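Local coordinates for PAC2 family protein (Streptomyces avermitilis, PDB 3MNF) that is of unknown function but belongs to the PAC2 family, named after a eukaryotic proteasome assembly chaperone, at residues A10-A18 and P157-Q165. Numbering follows the deposited sequence.
Sequences AAFEGWNDA and PTGIVGILQ
Phe12, near the end of strand 10-13, lays its ring against helix 160-165. Ile160 CG2 sits over one face of the ring, 4.0 Å from its centroid and 26° off the normal, a CH-pi contact. At the ring's edge stand two more methyls, Val161 CG2 near Phe12 CD2 and Leu164 CD2 at 4.1 Å from Phe12 CE2. A flat, wholly apolar group suits this buried place, because one face and one edge can serve three branched residues of the helix. With CG anti to the carbonyl carbon (chi1 -57°), the ring is directed at the helix; an alanine here would probably leave Ile160 CG2 without its aromatic face and open a gap before Val161 and Leu164.

The type I turn from Gly14 to Asp17 presents Asn16 to the helix start. Asn16 CB lies 3.6 Å from Val161 CG2, while Asn16 OD1 comes to 3.4 Å from Gly159 CA. A side chain on Gly159 would run into that oxygen, so glycine suits the N-cap here. Asn16 ND2 and the backbone N of Ile160 both hydrogen-bond to Glu92 OE2, so one carboxylate oxygen ties the turn to the helix start.

Against this buried cluster stands an exposed rim, where Trp15 CZ3 lies 3.6 Å from Gly159 N and Pro157 O meets the ring's edge. A broad indole suits the rim, lying along several backbone atoms and receiving Arg53 of a second subunit in a cation-pi contact.

Strand 10-13 and helix 160-165 run roughly antiparallel (151°, axes 9.5 Å apart), the helix packed on one face of a mixed sheet as in alpha/beta folds. Strand 7-13 lies between strands 82-91 and 115-124; helix 97-111 touches Ile160 through Trp97, and Val161 and Leu164 continue onto Val118 of strand 115-124.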
ATOM      1  N   ALA A  10      26.302  -8.681  -1.815  1.00 59.53           N
ATOM      2  CA  ALA A  10      25.487  -7.608  -2.364  1.00 58.20           C
ATOM      3  C   ALA A  10      26.265  -6.324  -2.531  1.00 58.50           C
ATOM      4  O   ALA A  10      27.253  -6.102  -1.842  1.00 60.51           O
ATOM      5  CB  ALA A  10      24.288  -7.369  -1.494  1.00 57.45           C
ATOM      6  N   ALA A  11      25.820  -5.481  -3.450  1.00 57.71           N
ATOM      7  CA  ALA A  11      26.430  -4.178  -3.671  1.00 58.59           C
ATOM      8  C   ALA A  11      25.403  -3.239  -4.274  1.00 57.99           C
ATOM      9  O   ALA A  11      24.566  -3.683  -5.078  1.00 57.78           O
ATOM     10  CB  ALA A  11      27.647  -4.292  -4.586  1.00 60.04           C
ATOM     11  N   PHE A  12      25.475  -1.955  -3.898  1.00 58.27           N
ATOM     12  CA  PHE A  12      24.494  -0.949  -4.345  1.00 57.74           C
ATOM     13  C   PHE A  12      25.097   0.311  -4.965  1.00 59.76           C
ATOM     14  O   PHE A  12      25.963   0.940  -4.377  1.00 61.60           O
ATOM     15  CB  PHE A  12      23.571  -0.592  -3.181  1.00 56.55           C
ATOM     16  CG  PHE A  12      22.873  -1.778  -2.605  1.00 54.02           C
ATOM     17  CD1 PHE A  12      21.688  -2.233  -3.168  1.00 51.60           C
ATOM     18  CD2 PHE A  12      23.434  -2.475  -1.540  1.00 52.19           C
ATOM     19  CE1 PHE A  12      21.062  -3.353  -2.663  1.00 51.63           C
ATOM     20  CE2 PHE A  12      22.821  -3.590  -1.021  1.00 51.85           C
ATOM     21  CZ  PHE A  12      21.629  -4.037  -1.571  1.00 52.18           C
ATOM     22  N   GLU A  13      24.632   0.693  -6.150  1.00 60.93           N
ATOM     23  CA  GLU A  13      25.133   1.911  -6.817  1.00 63.33           C
ATOM     24  C   GLU A  13      24.673   3.182  -6.069  1.00 63.48           C
ATOM     25  O   GLU A  13      23.677   3.160  -5.330  1.00 62.25           O
ATOM     26  CB  GLU A  13      24.672   1.971  -8.276  1.00 64.55           C
ATOM     27  CG  GLU A  13      25.053   0.803  -9.177  1.00 67.54           C
ATOM     28  CD  GLU A  13      24.627   1.023 -10.634  1.00 74.33           C
ATOM     29  OE1 GLU A  13      24.671   2.178 -11.106  1.00 78.19           O
ATOM     30  OE2 GLU A  13      24.250   0.044 -11.318  1.00 77.10           O
ATOM     31  N   GLY A  14      25.409   4.279  -6.253  1.00 64.96           N
ATOM     32  CA  GLY A  14      25.082   5.534  -5.585  1.00 65.48           C
ATOM     33  C   GLY A  14      25.975   5.857  -4.398  1.00 65.94           C
ATOM     34  O   GLY A  14      27.182   5.669  -4.439  1.00 67.40           O
ATOM     35  N   TRP A  15      25.368   6.328  -3.324  1.00 65.49           N
ATOM     36  CA  TRP A  15      26.079   6.881  -2.173  1.00 66.06           C
ATOM     37  C   TRP A  15      27.045   5.935  -1.459  1.00 66.47           C
ATOM     38  O   TRP A  15      28.009   6.395  -0.905  1.00 67.99           O
ATOM     39  CB  TRP A  15      25.013   7.378  -1.219  1.00 65.43           C
ATOM     40  CG  TRP A  15      25.382   8.232  -0.065  1.00 64.77           C
ATOM     41  CD1 TRP A  15      25.368   9.592  -0.016  1.00 66.03           C
ATOM     42  CD2 TRP A  15      25.685   7.785   1.260  1.00 62.75           C
ATOM     43  NE1 TRP A  15      25.692  10.030   1.249  1.00 66.27           N
ATOM     44  CE2 TRP A  15      25.885   8.940   2.054  1.00 64.11           C
ATOM     45  CE3 TRP A  15      25.817   6.515   1.852  1.00 59.76           C
ATOM     46  CZ2 TRP A  15      26.218   8.871   3.402  1.00 65.33           C
ATOM     47  CZ3 TRP A  15      26.143   6.440   3.177  1.00 61.03           C
ATOM     48  CH2 TRP A  15      26.340   7.617   3.952  1.00 65.22           C
ATOM     49  N   ASN A  16      26.802   4.625  -1.455  1.00 66.10           N
ATOM     50  CA  ASN A  16      27.750   3.675  -0.825  1.00 67.29           C
ATOM     51  C   ASN A  16      28.761   3.075  -1.806  1.00 68.18           C
ATOM     52  O   ASN A  16      29.294   1.986  -1.572  1.00 68.29           O
ATOM     53  CB  ASN A  16      27.025   2.501  -0.160  1.00 66.04           C
ATOM     54  CG  ASN A  16      25.746   2.899   0.525  1.00 67.89           C
ATOM     55  OD1 ASN A  16      25.714   3.114   1.743  1.00 71.84           O
ATOM     56  ND2 ASN A  16      24.669   2.984  -0.249  1.00 69.77           N
ATOM     57  N   ASP A  17      29.027   3.770  -2.904  1.00 69.45           N
ATOM     58  CA  ASP A  17      29.684   3.147  -4.025  1.00 70.51           C
ATOM     59  C   ASP A  17      30.631   4.133  -4.704  1.00 73.51           C
ATOM     60  O   ASP A  17      30.518   4.425  -5.890  1.00 74.30           O
ATOM     61  CB  ASP A  17      28.618   2.613  -4.966  1.00 69.19           C
ATOM     62  CG  ASP A  17      29.175   1.736  -6.059  1.00 72.17           C
ATOM     63  OD1 ASP A  17      30.106   0.925  -5.803  1.00 74.25           O
ATOM     64  OD2 ASP A  17      28.664   1.874  -7.196  1.00 75.61           O
ATOM     65  N   ALA A  18      31.603   4.592  -3.923  1.00 75.80           N
ATOM     66  CA  ALA A  18      32.468   5.702  -4.270  1.00 79.10           C
ATOM     67  C   ALA A  18      33.119   5.712  -5.669  1.00 81.30           C
ATOM     68  O   ALA A  18      33.181   6.769  -6.314  1.00 84.31           O
ATOM     69  CB  ALA A  18      33.502   5.892  -3.197  1.00 81.04           C
ATOM     70  N   PRO A 157      25.614   9.551   9.411  1.00 77.89           N
ATOM     71  CA  PRO A 157      24.646   9.068   8.423  1.00 74.54           C
ATOM     72  C   PRO A 157      25.056   7.726   7.851  1.00 71.51           C
ATOM     73  O   PRO A 157      26.240   7.477   7.673  1.00 71.70           O
ATOM     74  CB  PRO A 157      24.680  10.143   7.331  1.00 74.98           C
ATOM     75  CG  PRO A 157      25.890  10.943   7.615  1.00 77.88           C
ATOM     76  CD  PRO A 157      26.077  10.901   9.080  1.00 79.85           C
ATOM     77  N   THR A 158      24.077   6.876   7.575  1.00 68.53           N
ATOM     78  CA  THR A 158      24.352   5.562   7.046  1.00 65.86           C
ATOM     79  C   THR A 158      23.595   5.381   5.742  1.00 63.73           C
ATOM     80  O   THR A 158      22.796   6.219   5.379  1.00 64.09           O
ATOM     81  CB  THR A 158      23.979   4.478   8.080  1.00 65.85           C
ATOM     82  OG1 THR A 158      24.604   3.240   7.730  1.00 65.85           O
ATOM     83  CG2 THR A 158      22.474   4.279   8.194  1.00 64.28           C
ATOM     84  N   GLY A 159      23.847   4.296   5.029  1.00 62.28           N
ATOM     85  CA  GLY A 159      23.112   4.029   3.798  1.00 60.85           C
ATOM     86  C   GLY A 159      22.426   2.683   3.834  1.00 59.40           C
ATOM     87  O   GLY A 159      22.261   2.088   4.903  1.00 59.94           O
ATOM     88  N   ILE A 160      22.018   2.197   2.667  1.00 58.27           N
ATOM     89  CA  ILE A 160      21.313   0.925   2.603  1.00 57.17           C
ATOM     90  C   ILE A 160      22.236  -0.234   2.984  1.00 57.33           C
ATOM     91  O   ILE A 160      21.750  -1.268   3.451  1.00 57.75           O
ATOM     92  CB  ILE A 160      20.653   0.668   1.220  1.00 56.32           C
ATOM     93  CG1 ILE A 160      19.615  -0.443   1.311  1.00 55.01           C
ATOM     94  CG2 ILE A 160      21.696   0.274   0.178  1.00 55.80           C
ATOM     95  CD1 ILE A 160      18.570  -0.247   2.350  1.00 53.29           C
ATOM     96  N   VAL A 161      23.549  -0.067   2.771  1.00 57.39           N
ATOM     97  CA  VAL A 161      24.532  -1.092   3.140  1.00 57.30           C
ATOM     98  C   VAL A 161      24.498  -1.214   4.646  1.00 58.17           C
ATOM     99  O   VAL A 161      24.321  -2.296   5.186  1.00 58.09           O
ATOM    100  CB  VAL A 161      25.979  -0.725   2.696  1.00 58.32           C
ATOM    101  CG1 VAL A 161      26.996  -1.642   3.344  1.00 58.03           C
ATOM    102  CG2 VAL A 161      26.116  -0.762   1.197  1.00 57.19           C
ATOM    103  N   GLY A 162      24.640  -0.080   5.322  1.00 59.41           N
ATOM    104  CA  GLY A 162      24.589  -0.061   6.781  1.00 61.16           C
ATOM    105  C   GLY A 162      23.300  -0.675   7.280  1.00 61.31           C
ATOM    106  O   GLY A 162      23.317  -1.562   8.139  1.00 62.61           O
ATOM    107  N   ILE A 163      22.180  -0.201   6.730  1.00 60.34           N
ATOM    108  CA  ILE A 163      20.869  -0.692   7.120  1.00 60.29           C
ATOM    109  C   ILE A 163      20.730  -2.190   6.901  1.00 59.98           C
ATOM    110  O   ILE A 163      20.251  -2.890   7.770  1.00 60.86           O
ATOM    111  CB  ILE A 163      19.736   0.082   6.403  1.00 59.73           C
ATOM    112  CG1 ILE A 163      19.690   1.541   6.880  1.00 60.72           C
ATOM    113  CG2 ILE A 163      18.387  -0.569   6.639  1.00 59.65           C
ATOM    114  CD1 ILE A 163      19.777   1.737   8.380  1.00 60.87           C
ATOM    115  N   LEU A 164      21.168  -2.671   5.746  1.00 59.60           N
ATOM    116  CA  LEU A 164      21.012  -4.072   5.391  1.00 60.08           C
ATOM    117  C   LEU A 164      21.824  -4.948   6.332  1.00 62.29           C
ATOM    118  O   LEU A 164      21.328  -5.955   6.854  1.00 63.10           O
ATOM    119  CB  LEU A 164      21.404  -4.337   3.928  1.00 58.54           C
ATOM    120  CG  LEU A 164      21.425  -5.829   3.539  1.00 58.50           C
ATOM    121  CD1 LEU A 164      20.066  -6.523   3.691  1.00 54.53           C
ATOM    122  CD2 LEU A 164      21.984  -6.023   2.130  1.00 57.74           C
ATOM    123  N   GLN A 165      23.073  -4.551   6.561  1.00 63.99           N
ATOM    124  CA  GLN A 165      23.939  -5.294   7.457  1.00 66.51           C
ATOM    125  C   GLN A 165      23.320  -5.315   8.862  1.00 68.52           C
ATOM    126  O   GLN A 165      23.384  -6.325   9.546  1.00 70.70           O
ATOM    127  CB  GLN A 165      25.356  -4.752   7.411  1.00 66.84           C
ATOM    128  CG  GLN A 165      26.242  -5.244   8.503  1.00 71.73           C
ATOM    129  CD  GLN A 165      26.206  -4.316   9.697  1.00 76.86           C
ATOM    130  OE1 GLN A 165      26.294  -3.103   9.537  1.00 77.79           O
ATOM    131  NE2 GLN A 165      26.070  -4.879  10.902  1.00 80.66           N
TER